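Local structure of enoyl-CoA hydratase/isomerase (Mycobacterium avium, 3P5M) at residues S50-V54 and V194-T199; V117-P121 and Y183-L187; G72-G76 and Q228-V232. The protein probably catalyses hydration or double-bond isomerisation of enoyl-coenzyme A thioesters, as a member of the crotonase superfamily. One frame throughout, in Å; residues are numbered along the deposited sequence.

Contact 1. Residues S50-V54 and V194-T199; sequences SVRAV and VSGGPT
The guanidinium group of Arg52 lies beneath a backbone carbonyl while two of its nitrogens bond to the turn after helix 183-195 and to the first residue of the next helix. Ser195 O sits 3.3 Å above the guanidinium plane, over its centre and nearest CZ, so it meets the face of the group, and its approach to NE is too poorly angled for a hydrogen bond. The true bonds run at the edge. NE donates to Thr199 OG1 (3.0 Å, N-H...O 163°), which lies almost in the guanidinium plane, and NH2 donates to Gly197 O (2.7 Å, 155°), with NH2 tilted from the carbonyl plane. A bend at chi3 (84°) turns the extended start of the chain toward these acceptors. Two bonds at neighbouring positions fix the rotation of the flat group; NH2 also makes a weak bond to Phe252 O of the second subunit.

A water extends the network: Thr199 OG1 accepts from Arg52 NE and donates to the water (2.7 Å), which in turn donates to Arg52 O and Val194 O. The two partners of the hydroxyl stand roughly at a right angle. Alongside, Ala53 CB packs on Ser195 CB at 3.9 Å and on Val194 CG1 at 4.3 Å, whereas Ser195 OG turns back to Leu191 O and Arg192 O of its own helix. Pro198 centres an inverse gamma turn and occupies the N-cap position of helix 199-213. The arrangement joins the start of a central strand to the connection between helices 183-195 and 199-213 of the crotonase fold, beside a subunit interface.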
ATOM      1  N   SER B  50     -28.379 -21.144 -24.122  1.00 24.24           N
ATOM      2  CA  SER B  50     -27.179 -20.667 -24.845  1.00 23.52           C
ATOM      3  C   SER B  50     -26.362 -19.679 -23.982  1.00 22.42           C
ATOM      4  O   SER B  50     -25.169 -19.491 -24.210  1.00 22.27           O
ATOM      5  CB  SER B  50     -27.539 -20.049 -26.215  1.00 23.30           C
ATOM      6  OG  SER B  50     -28.294 -18.846 -26.062  1.00 24.29           O
ATOM      7  N   VAL B  51     -27.024 -19.072 -22.995  1.00 20.88           N
ATOM      8  CA  VAL B  51     -26.424 -18.037 -22.149  1.00 19.47           C
ATOM      9  C   VAL B  51     -25.735 -18.678 -20.939  1.00 18.61           C
ATOM     10  O   VAL B  51     -26.383 -19.315 -20.087  1.00 18.04           O
ATOM     11  CB  VAL B  51     -27.472 -17.005 -21.686  1.00 19.41           C
ATOM     12  CG1 VAL B  51     -26.848 -15.995 -20.737  1.00 18.21           C
ATOM     13  CG2 VAL B  51     -28.090 -16.303 -22.889  1.00 19.39           C
ATOM     14  N   ARG B  52     -24.419 -18.536 -20.901  1.00 17.38           N
ATOM     15  CA  ARG B  52     -23.626 -19.004 -19.764  1.00 17.18           C
ATOM     16  C   ARG B  52     -23.064 -17.874 -18.874  1.00 16.02           C
ATOM     17  O   ARG B  52     -22.468 -18.133 -17.839  1.00 16.94           O
ATOM     18  CB  ARG B  52     -22.509 -19.911 -20.254  1.00 16.75           C
ATOM     19  CG  ARG B  52     -22.999 -21.332 -20.451  1.00 19.12           C
ATOM     20  CD  ARG B  52     -22.022 -22.105 -21.219  1.00 18.43           C
ATOM     21  NE  ARG B  52     -20.970 -22.657 -20.380  1.00 19.77           N
ATOM     22  CZ  ARG B  52     -19.868 -23.210 -20.876  1.00 18.39           C
ATOM     23  NH1 ARG B  52     -19.707 -23.274 -22.200  1.00 17.93           N
ATOM     24  NH2 ARG B  52     -18.932 -23.684 -20.070  1.00 16.58           N
ATOM     25  N   ALA B  53     -23.195 -16.634 -19.313  1.00 15.64           N
ATOM     26  CA  ALA B  53     -22.737 -15.477 -18.539  1.00 14.73           C
ATOM     27  C   ALA B  53     -23.442 -14.259 -19.078  1.00 14.39           C
ATOM     28  O   ALA B  53     -23.796 -14.218 -20.239  1.00 14.19           O
ATOM     29  CB  ALA B  53     -21.214 -15.303 -18.589  1.00 13.87           C
ATOM     30  N   VAL B  54     -23.660 -13.272 -18.214  1.00 14.39           N
ATOM     31  CA  VAL B  54     -24.290 -12.028 -18.608  1.00 14.29           C
ATOM     32  C   VAL B  54     -23.253 -10.908 -18.444  1.00 14.85           C
ATOM     33  O   VAL B  54     -22.568 -10.860 -17.428  1.00 13.42           O
ATOM     34  CB  VAL B  54     -25.528 -11.759 -17.722  1.00 14.36           C
ATOM     35  CG1 VAL B  54     -26.094 -10.390 -18.000  1.00 14.83           C
ATOM     36  CG2 VAL B  54     -26.607 -12.865 -17.942  1.00 14.68           C
ATOM     37  N   VAL B 194     -14.958 -16.911 -17.839  1.00 15.37           N
ATOM     38  CA  VAL B 194     -16.195 -17.144 -17.088  1.00 16.04           C
ATOM     39  C   VAL B 194     -17.312 -17.843 -17.930  1.00 16.23           C
ATOM     40  O   VAL B 194     -17.839 -18.871 -17.516  1.00 16.20           O
ATOM     41  CB  VAL B 194     -16.653 -15.804 -16.456  1.00 15.58           C
ATOM     42  CG1 VAL B 194     -18.027 -15.896 -15.837  1.00 17.28           C
ATOM     43  CG2 VAL B 194     -15.661 -15.402 -15.404  1.00 14.68           C
ATOM     44  N   SER B 195     -17.617 -17.304 -19.115  1.00 16.56           N
ATOM     45  CA  SER B 195     -18.582 -17.906 -20.051  1.00 16.58           C
ATOM     46  C   SER B 195     -18.151 -19.293 -20.563  1.00 17.28           C
ATOM     47  O   SER B 195     -18.971 -20.018 -21.096  1.00 17.58           O
ATOM     48  CB  SER B 195     -18.860 -16.966 -21.244  1.00 16.62           C
ATOM     49  OG  SER B 195     -17.736 -16.863 -22.098  1.00 14.75           O
ATOM     50  N   GLY B 196     -16.874 -19.656 -20.386  1.00 16.89           N
ATOM     51  CA  GLY B 196     -16.393 -20.995 -20.722  1.00 17.14           C
ATOM     52  C   GLY B 196     -16.227 -21.892 -19.495  1.00 17.52           C
ATOM     53  O   GLY B 196     -15.819 -23.076 -19.598  1.00 17.92           O
ATOM     54  N   GLY B 197     -16.564 -21.334 -18.336  1.00 16.79           N
ATOM     55  CA  GLY B 197     -16.493 -22.039 -17.058  1.00 16.45           C
ATOM     56  C   GLY B 197     -17.636 -22.986 -16.694  1.00 15.89           C
ATOM     57  O   GLY B 197     -18.620 -23.135 -17.421  1.00 16.24           O
ATOM     58  N   PRO B 198     -17.482 -23.681 -15.569  1.00 15.80           N
ATOM     59  CA  PRO B 198     -18.477 -24.627 -15.072  1.00 15.43           C
ATOM     60  C   PRO B 198     -19.750 -23.944 -14.550  1.00 14.25           C
ATOM     61  O   PRO B 198     -19.932 -23.794 -13.353  1.00 13.82           O
ATOM     62  CB  PRO B 198     -17.719 -25.340 -13.963  1.00 15.80           C
ATOM     63  CG  PRO B 198     -16.762 -24.287 -13.466  1.00 15.79           C
ATOM     64  CD  PRO B 198     -16.269 -23.677 -14.731  1.00 15.37           C
ATOM     65  N   THR B 199     -20.638 -23.584 -15.461  1.00 13.64           N
ATOM     66  CA  THR B 199     -21.773 -22.719 -15.163  1.00 14.07           C
ATOM     67  C   THR B 199     -22.665 -23.186 -14.011  1.00 13.69           C
ATOM     68  O   THR B 199     -23.151 -22.362 -13.237  1.00 12.94           O
ATOM     69  CB  THR B 199     -22.600 -22.482 -16.427  1.00 14.10           C
ATOM     70  OG1 THR B 199     -21.709 -22.104 -17.475  1.00 15.36           O
ATOM     71  CG2 THR B 199     -23.629 -21.362 -16.196  1.00 14.99           C
TER
HETATM   72  O   HOH W   1     -20.501 -19.746 -16.921  1.00 13.36           O

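Contact 2. Residues V117-P121 and Y183-L187; sequences VVAAP and YESVL
Tyr183 lays its ring against Ala120, just past the end of strand 116-119, and meets the backbone along the way. Its CB begins 4.2 Å from Pro121 CD. Chi1 of 163° sets CG opposite the backbone N and sends the ring along the strand, back toward its start. CG then lies 3.7 Å from Ala120 CB, and the methyl sits over one face of the ring, 3.8 Å from the centroid and 17° off the normal, a CH-pi contact offset toward the rim. On the flank facing the strand, CD1 comes within 3.6 Å of Ala120 N. One atom further, CE1 meets Val118 O at 3.3 Å; the carbonyl oxygen lies in the ring plane, so it faces the aromatic edge and its slightly positive hydrogens. Beyond this, OH ends 4.2 Å from the same Val118 O, and no hydrogen bond spans the two segments.

One turn further along the helix, Val186 and Leu187 meet Val118 of the strand. Its CB meets Leu187 CD1 at 3.8 Å, the two side chains passing at a slant, and its CG1 branch faces the CG1 methyl of Val186 more loosely. Ile96 of the adjoining strand also touches both Val118 and Leu187, extending this apolar patch across the sheet. Along the edge toward strand 176-177, Ala119 is hydrogen-bonded through its backbone to His176 and Thr178.

The axes of strand 117-119 and helix 183-187 run nearly antiparallel, at 162°, and 8.9 Å apart. This is the layer packing of an alpha/beta fold: after strand 176-177, parallel to 116-119, the chain turns back as helix 183-195 and covers one face of the crotonase sheet.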
ATOM      1  N   VAL B 117     -16.896  -7.371 -11.104  1.00  8.72           N
ATOM      2  CA  VAL B 117     -16.930  -6.020 -11.703  1.00  8.17           C
ATOM      3  C   VAL B 117     -15.541  -5.762 -12.255  1.00  8.21           C
ATOM      4  O   VAL B 117     -14.551  -5.937 -11.539  1.00  9.17           O
ATOM      5  CB  VAL B 117     -17.269  -4.925 -10.659  1.00  8.10           C
ATOM      6  CG1 VAL B 117     -17.109  -3.500 -11.265  1.00  8.14           C
ATOM      7  CG2 VAL B 117     -18.709  -5.154 -10.092  1.00  8.08           C
ATOM      8  N   VAL B 118     -15.472  -5.379 -13.526  1.00  8.29           N
ATOM      9  CA  VAL B 118     -14.208  -5.040 -14.189  1.00  8.36           C
ATOM     10  C   VAL B 118     -14.249  -3.539 -14.466  1.00  8.37           C
ATOM     11  O   VAL B 118     -15.047  -3.050 -15.288  1.00  8.44           O
ATOM     12  CB  VAL B 118     -13.994  -5.857 -15.516  1.00  8.48           C
ATOM     13  CG1 VAL B 118     -12.640  -5.513 -16.132  1.00  8.55           C
ATOM     14  CG2 VAL B 118     -14.082  -7.405 -15.284  1.00  8.48           C
ATOM     15  N   ALA B 119     -13.431  -2.809 -13.734  1.00  8.33           N
ATOM     16  CA  ALA B 119     -13.516  -1.359 -13.720  1.00  8.34           C
ATOM     17  C   ALA B 119     -12.395  -0.754 -14.558  1.00  8.43           C
ATOM     18  O   ALA B 119     -11.228  -1.148 -14.418  1.00  8.44           O
ATOM     19  CB  ALA B 119     -13.458  -0.829 -12.254  1.00  8.25           C
ATOM     20  N   ALA B 120     -12.773   0.183 -15.437  1.00  8.52           N
ATOM     21  CA  ALA B 120     -11.819   0.972 -16.222  1.00  8.63           C
ATOM     22  C   ALA B 120     -11.097   1.928 -15.291  1.00  8.59           C
ATOM     23  O   ALA B 120     -11.701   2.359 -14.264  1.00  9.86           O
ATOM     24  CB  ALA B 120     -12.577   1.742 -17.326  1.00  8.89           C
ATOM     25  N   PRO B 121      -9.843   2.300 -15.629  1.00  8.66           N
ATOM     26  CA  PRO B 121      -8.975   3.157 -14.764  1.00  8.64           C
ATOM     27  C   PRO B 121      -9.595   4.480 -14.351  1.00  8.91           C
ATOM     28  O   PRO B 121      -9.460   4.899 -13.170  1.00  8.93           O
ATOM     29  CB  PRO B 121      -7.706   3.415 -15.607  1.00  8.76           C
ATOM     30  CG  PRO B 121      -7.812   2.551 -16.812  1.00  9.92           C
ATOM     31  CD  PRO B 121      -9.114   1.774 -16.808  1.00  8.77           C
ATOM     32  N   TYR B 183      -8.408  -2.025 -20.436  1.00 13.40           N
ATOM     33  CA  TYR B 183      -9.723  -2.300 -19.886  1.00 12.95           C
ATOM     34  C   TYR B 183     -10.518  -3.301 -20.747  1.00 13.27           C
ATOM     35  O   TYR B 183     -11.039  -4.305 -20.229  1.00 11.26           O
ATOM     36  CB  TYR B 183     -10.501  -0.977 -19.710  1.00 12.90           C
ATOM     37  CG  TYR B 183     -12.004  -1.182 -19.529  1.00 15.19           C
ATOM     38  CD1 TYR B 183     -12.516  -1.808 -18.394  1.00 12.63           C
ATOM     39  CD2 TYR B 183     -12.900  -0.743 -20.502  1.00 15.33           C
ATOM     40  CE1 TYR B 183     -13.907  -2.000 -18.233  1.00 14.33           C
ATOM     41  CE2 TYR B 183     -14.279  -0.912 -20.359  1.00 13.37           C
ATOM     42  CZ  TYR B 183     -14.780  -1.545 -19.220  1.00 15.89           C
ATOM     43  OH  TYR B 183     -16.150  -1.724 -19.092  1.00 12.70           O
ATOM     44  N   GLU B 184     -10.624  -2.993 -22.044  1.00 13.19           N
ATOM     45  CA  GLU B 184     -11.413  -3.772 -22.990  1.00 15.15           C
ATOM     46  C   GLU B 184     -10.878  -5.197 -23.091  1.00 15.21           C
ATOM     47  O   GLU B 184     -11.651  -6.166 -23.074  1.00 14.81           O
ATOM     48  CB  GLU B 184     -11.438  -3.097 -24.394  1.00 15.39           C
ATOM     49  CG  GLU B 184     -12.377  -1.895 -24.505  1.00 18.59           C
ATOM     50  CD  GLU B 184     -11.747  -0.586 -23.962  1.00 27.32           C
ATOM     51  OE1 GLU B 184     -10.577  -0.606 -23.474  1.00 26.87           O
ATOM     52  OE2 GLU B 184     -12.431   0.475 -24.017  1.00 29.60           O
ATOM     53  N   SER B 185      -9.553  -5.311 -23.184  1.00 15.56           N
ATOM     54  CA  SER B 185      -8.904  -6.603 -23.368  0.70 16.29           C
ATOM     55  C   SER B 185      -9.065  -7.469 -22.126  1.00 16.08           C
ATOM     56  O   SER B 185      -9.337  -8.678 -22.237  1.00 16.29           O
ATOM     57  CB  SER B 185      -7.423  -6.416 -23.688  0.70 16.87           C
ATOM     58  OG  SER B 185      -6.729  -7.630 -23.476  0.70 19.30           O
ATOM     59  N   VAL B 186      -8.933  -6.845 -20.952  1.00 14.34           N
ATOM     60  CA  VAL B 186      -9.119  -7.561 -19.681  1.00 13.75           C
ATOM     61  C   VAL B 186     -10.570  -8.016 -19.508  1.00 13.76           C
ATOM     62  O   VAL B 186     -10.808  -9.170 -19.232  1.00 13.90           O
ATOM     63  CB  VAL B 186      -8.608  -6.776 -18.456  1.00 12.77           C
ATOM     64  CG1 VAL B 186      -8.988  -7.475 -17.161  1.00 13.86           C
ATOM     65  CG2 VAL B 186      -7.092  -6.693 -18.521  1.00 12.22           C
ATOM     66  N   LEU B 187     -11.505  -7.122 -19.770  1.00 12.98           N
ATOM     67  CA  LEU B 187     -12.905  -7.426 -19.797  1.00 12.92           C
ATOM     68  C   LEU B 187     -13.199  -8.643 -20.704  1.00 12.40           C
ATOM     69  O   LEU B 187     -13.859  -9.600 -20.271  1.00 10.71           O
ATOM     70  CB  LEU B 187     -13.711  -6.186 -20.218  1.00 13.61           C
ATOM     71  CG  LEU B 187     -15.241  -6.372 -20.169  1.00 16.35           C
ATOM     72  CD1 LEU B 187     -15.713  -6.753 -18.788  1.00 16.04           C
ATOM     73  CD2 LEU B 187     -16.022  -5.172 -20.705  1.00 13.94           C
TER

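Contact 3. Residues G72-G76 and Q228-V232; sequences GDTAG and QLALV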
ATOM      1  N   GLY B  72     -41.661  11.200 -11.424  1.00 37.61           N
ATOM      2  CA  GLY B  72     -42.470  11.296 -10.186  1.00 36.97           C
ATOM      3  C   GLY B  72     -43.000   9.964  -9.665  1.00 36.39           C
ATOM      4  O   GLY B  72     -43.880   9.911  -8.802  1.00 36.64           O
ATOM      5  N   ASP B  73     -42.429   8.888 -10.184  1.00 35.30           N
ATOM      6  CA  ASP B  73     -42.855   7.540  -9.873  1.00 34.77           C
ATOM      7  C   ASP B  73     -41.951   6.969  -8.745  1.00 32.94           C
ATOM      8  O   ASP B  73     -41.199   6.022  -8.987  1.00 33.01           O
ATOM      9  CB  ASP B  73     -42.728   6.707 -11.171  1.00 35.06           C
ATOM     10  CG  ASP B  73     -43.166   5.262 -10.991  1.00 37.21           C
ATOM     11  OD1 ASP B  73     -44.132   5.030 -10.220  1.00 41.36           O
ATOM     12  OD2 ASP B  73     -42.543   4.362 -11.600  1.00 36.32           O
ATOM     13  N   THR B  74     -41.998   7.540  -7.535  1.00 30.69           N
ATOM     14  CA  THR B  74     -40.943   7.250  -6.533  1.00 28.45           C
ATOM     15  C   THR B  74     -40.966   5.815  -6.041  1.00 26.79           C
ATOM     16  O   THR B  74     -39.922   5.150  -6.028  1.00 26.05           O
ATOM     17  CB  THR B  74     -40.947   8.225  -5.321  1.00 28.76           C
ATOM     18  OG1 THR B  74     -40.605   9.532  -5.771  1.00 29.30           O
ATOM     19  CG2 THR B  74     -39.920   7.812  -4.260  1.00 27.97           C
ATOM     20  N   ALA B  75     -42.150   5.343  -5.645  1.00 25.14           N
ATOM     21  CA  ALA B  75     -42.305   3.980  -5.121  1.00 23.59           C
ATOM     22  C   ALA B  75     -42.097   2.994  -6.242  1.00 22.83           C
ATOM     23  O   ALA B  75     -41.472   1.951  -6.047  1.00 22.03           O
ATOM     24  CB  ALA B  75     -43.670   3.780  -4.500  1.00 23.61           C
ATOM     25  N   GLY B  76     -42.623   3.344  -7.422  1.00 22.35           N
ATOM     26  CA  GLY B  76     -42.446   2.550  -8.647  1.00 21.51           C
ATOM     27  C   GLY B  76     -40.992   2.325  -9.045  1.00 20.78           C
ATOM     28  O   GLY B  76     -40.594   1.212  -9.342  1.00 20.06           O
ATOM     29  N   GLN B 228     -36.934   6.761   0.940  1.00 15.13           N
ATOM     30  CA  GLN B 228     -36.967   7.615  -0.251  1.00 15.14           C
ATOM     31  C   GLN B 228     -38.332   8.280  -0.425  1.00 14.82           C
ATOM     32  O   GLN B 228     -38.405   9.446  -0.753  1.00 13.50           O
ATOM     33  CB  GLN B 228     -36.572   6.849  -1.532  1.00 15.14           C
ATOM     34  CG  GLN B 228     -35.899   7.747  -2.561  1.00 13.72           C
ATOM     35  CD  GLN B 228     -34.435   8.030  -2.149  1.00 15.62           C
ATOM     36  OE1 GLN B 228     -34.176   8.729  -1.161  1.00 10.24           O
ATOM     37  NE2 GLN B 228     -33.486   7.416  -2.863  1.00 11.90           N
ATOM     38  N   LEU B 229     -39.408   7.523  -0.188  1.00 16.01           N
ATOM     39  CA  LEU B 229     -40.769   8.076  -0.160  1.00 16.60           C
ATOM     40  C   LEU B 229     -40.934   9.241   0.796  1.00 15.83           C
ATOM     41  O   LEU B 229     -41.574  10.232   0.467  1.00 15.69           O
ATOM     42  CB  LEU B 229     -41.790   6.982   0.196  1.00 18.33           C
ATOM     43  CG  LEU B 229     -42.207   6.097  -0.988  1.00 20.95           C
ATOM     44  CD1 LEU B 229     -43.071   4.910  -0.481  1.00 24.92           C
ATOM     45  CD2 LEU B 229     -42.933   6.931  -2.083  1.00 20.56           C
ATOM     46  N   ALA B 230     -40.375   9.120   1.994  1.00 15.20           N
ATOM     47  CA  ALA B 230     -40.446  10.212   2.951  1.00 14.82           C
ATOM     48  C   ALA B 230     -39.540  11.376   2.530  1.00 14.39           C
ATOM     49  O   ALA B 230     -39.888  12.550   2.704  1.00 14.20           O
ATOM     50  CB  ALA B 230     -40.079   9.729   4.320  1.00 15.46           C
ATOM     51  N   LEU B 231     -38.372  11.051   1.964  1.00 13.81           N
ATOM     52  CA  LEU B 231     -37.368  12.085   1.647  1.00 12.93           C
ATOM     53  C   LEU B 231     -37.769  13.008   0.503  1.00 12.94           C
ATOM     54  O   LEU B 231     -37.488  14.195   0.563  1.00 11.96           O
ATOM     55  CB  LEU B 231     -35.970  11.487   1.420  1.00 12.02           C
ATOM     56  CG  LEU B 231     -35.270  10.960   2.672  1.00 12.01           C
ATOM     57  CD1 LEU B 231     -33.884  10.395   2.265  1.00 11.03           C
ATOM     58  CD2 LEU B 231     -35.133  12.013   3.740  1.00  7.33           C
ATOM     59  N   VAL B 232     -38.478  12.493  -0.499  1.00 13.90           N
ATOM     60  CA  VAL B 232     -38.973  13.369  -1.593  1.00 14.88           C
ATOM     61  C   VAL B 232     -40.014  14.446  -1.133  1.00 16.14           C
ATOM     62  O   VAL B 232     -40.195  15.471  -1.809  1.00 16.87           O
ATOM     63  CB  VAL B 232     -39.435  12.579  -2.884  1.00 15.91           C
ATOM     64  CG1 VAL B 232     -38.305  11.696  -3.422  1.00 15.85           C
ATOM     65  CG2 VAL B 232     -40.690  11.716  -2.640  1.00 16.31           C
TER
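Thr74 is turned by its chi1 of -66° so that CG2 stands opposite the backbone N and OG1 beside it, which brings the two branches to different partners on segment 228-232. Leu229, with chi1 of -82° and chi2 of 172°, carries CD2 across to the methyl: Thr74 CG2 and Leu229 CD2 meet at 3.8 Å, the two side chains running antiparallel alongside each other. The same CD2 also lies 4.0 Å from Ala75 CB, so one leucine methyl spans two consecutive residues of the first turn of helix 74-90.

The hydroxyl branch goes to Val232. Thr74 OG1 and Val232 CG2 approach tip to tip at 3.8 Å, with CG1 of the same valine only slightly farther off. No hydrogen bond crosses the interface, which is small and held by van der Waals contact. Gln228 meets Thr74 CG2 with its backbone O (4.2 Å) and, more distantly, its CG; its carboxamide leads away and donates from NE2 to Met135 O.

Behind Thr74, Asp73 holds the N-cap position and its OD2 is bonded to Thr32 OG1 at the start of helix 32-47. The contact sets the beginning of helix 74-90 against the C-terminal part of helix 217-231 at the surface, with Leu134 packing on Gln228, Leu231 and Val232, and Trp204 and Ala201 of the fourth subunit against Ala230 and Leu231.

Overall arrangement
From the N terminus, the chain enters contact 1 at 50-54, runs through strand 53-58 and reaches contact 3 at 72-76, where helix 74-90 begins. Segment 117-121 then opens contact 2, the shortest loop, which closes at 183-187. Helix 183-195 runs on to close contact 1 at 194-199, and 228-232 finally closes contact 3. Contact 2 thus lies wholly within both larger loops, whereas contacts 1 and 3 cross. Contacts 1 and 2 tie opposite ends of one helix to the same sheet, their centres about 18 Å apart. Contact 3 joins two helices on the other side of the chain's centre from contacts 1 and 2, its own centre about 37 Å from that of contact 1.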